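Side-chain contact in N-acetylglucosamine 2-epimerase (Xylella fastidiosa, PDB 3GT5), which is probably a sugar epimerase or isomerase of the N-acylglucosamine 2-epimerase family, its own substrate not being established: residues A[128-131]-A[132-135]. Residues are numbered along the deposited sequence; the frame is centred on the assembly and turned at random.
Sequences VGIK and QARE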
loop_
_atom_site.group_PDB
_atom_site.type_symbol
_atom_site.label_atom_id
_atom_site.label_comp_id
_atom_site.label_asym_id
_atom_site.label_seq_id
_atom_site.Cartn_x
_atom_site.Cartn_y
_atom_site.Cartn_z
ATOM N N VAL A 128 3.535 -17.663 6.264
ATOM C CA VAL A 128 2.527 -18.565 6.871
ATOM C C VAL A 128 2.897 -20.028 6.672
ATOM O O VAL A 128 2.143 -20.922 7.017
ATOM C CB VAL A 128 1.076 -18.265 6.444
ATOM C CG1 VAL A 128 0.753 -16.796 6.663
ATOM C CG2 VAL A 128 0.770 -18.743 5.012
ATOM N N GLY A 129 4.076 -20.252 6.114
ATOM C CA GLY A 129 4.679 -21.595 6.063
ATOM C C GLY A 129 4.541 -22.289 4.736
ATOM O O GLY A 129 4.828 -23.477 4.649
ATOM N N ILE A 130 4.146 -21.590 3.665
ATOM C CA ILE A 130 4.078 -22.238 2.341
ATOM C C ILE A 130 5.495 -22.241 1.740
ATOM O O ILE A 130 5.978 -21.219 1.211
ATOM C CB ILE A 130 3.064 -21.579 1.396
ATOM C CG1 ILE A 130 1.655 -21.651 1.988
ATOM C CG2 ILE A 130 3.088 -22.253 0.003
ATOM C CD1 ILE A 130 0.608 -20.851 1.219
ATOM N N LYS A 131 6.195 -23.373 1.839
ATOM C CA LYS A 131 7.630 -23.329 1.546
ATOM C C LYS A 131 7.904 -23.052 0.063
ATOM O O LYS A 131 8.897 -22.400 -0.271
ATOM C CB LYS A 131 8.374 -24.569 2.037
ATOM C CG LYS A 131 8.695 -24.522 3.561
ATOM C CD LYS A 131 9.553 -25.723 3.964
ATOM C CE LYS A 131 9.485 -25.997 5.456
ATOM N NZ LYS A 131 10.419 -27.112 5.793
ATOM N N GLN A 132 6.974 -23.455 -0.779
ATOM C CA GLN A 132 7.055 -23.262 -2.241
ATOM C C GLN A 132 7.100 -21.775 -2.617
ATOM O O GLN A 132 7.628 -21.421 -3.661
ATOM C CB GLN A 132 5.845 -23.876 -2.952
ATOM C CG GLN A 132 5.805 -25.435 -3.057
ATOM C CD GLN A 132 5.231 -26.125 -1.796
ATOM O OE1 GLN A 132 4.951 -25.479 -0.756
ATOM N NE2 GLN A 132 5.052 -27.465 -1.892
ATOM N N ALA A 133 6.523 -20.922 -1.765
ATOM C CA ALA A 133 6.509 -19.479 -2.000
ATOM C C ALA A 133 7.930 -18.872 -2.088
ATOM O O ALA A 133 8.109 -17.867 -2.747
ATOM C CB ALA A 133 5.652 -18.745 -0.910
ATOM N N ARG A 134 8.941 -19.516 -1.479
ATOM C CA ARG A 134 10.294 -19.027 -1.580
ATOM C C ARG A 134 10.729 -19.070 -3.059
ATOM O O ARG A 134 11.398 -18.144 -3.535
ATOM C CB ARG A 134 11.235 -19.852 -0.693
ATOM C CG ARG A 134 12.696 -19.358 -0.595
ATOM C CD ARG A 134 13.562 -20.323 0.263
ATOM N NE ARG A 134 13.134 -20.317 1.663
ATOM C CZ ARG A 134 13.588 -19.476 2.601
ATOM N NH1 ARG A 134 14.492 -18.553 2.313
ATOM N NH2 ARG A 134 13.124 -19.555 3.839
ATOM N N GLU A 135 10.339 -20.130 -3.786
ATOM C CA GLU A 135 10.650 -20.257 -5.224
ATOM C C GLU A 135 9.843 -19.253 -6.050
ATOM O O GLU A 135 10.363 -18.679 -6.997
ATOM C CB GLU A 135 10.334 -21.658 -5.767
ATOM C CG GLU A 135 11.333 -22.735 -5.406
ATOM C CD GLU A 135 11.648 -22.831 -3.930
ATOM O OE1 GLU A 135 10.749 -23.232 -3.126
ATOM O OE2 GLU A 135 12.823 -22.542 -3.575
HETATM O O HOH W 1 11.080 -22.410 1.728
#
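In Arg134 the side chain leaves with CG trans to the backbone N (chi1 -174°), runs straight to CD and then bends at chi3 (-67°), which turns NE to where water can link it to Lys131 O. One water bridges the two: it donates to Lys131 O at 3.0 Å and accepts from Arg134 NE at 2.9 Å, lying at the edge of the guanidinium and in its plane. Beyond NE, Arg134 NH1 is hydrogen-bonded to Ser189 O, so the group is held at two points and its rotation is restricted. The same Lys131 oxygen also receives the amide of Arg134, from N at 3.1 Å and from above the carbonyl plane, so that backbone and side chain of one residue, the latter through water, share a single acceptor. One residue earlier, Ile130 O takes the amide of Ala133 (N to O 3.0 Å), closing a type I turn from Ile130 to Ala133, while Ala133 CB sits 3.3 Å from that oxygen. Gln132 folds back at chi2 (84°) and crosses Ile130 at about a right angle; its OE1 comes to 3.8 Å from Ile130 CG2, a van der Waals contact of amide oxygen with methyl. The other branch of Ile130, CG1 and CD1, leads away from residues 132-135, and the side chain packs on His78 and Leu81 of helix 71-88. Ala133 and Arg134 both touch Leu126, which joins the new helix to the end of the preceding one. There Gly129, with its positive phi, is the C' residue of a Schellman motif that terminates helix 112-127, and the type I turn leads straight into helix 133-147: a short connection between two helices in the (alpha/alpha)6 barrel of the N-acylglucosamine 2-epimerase family.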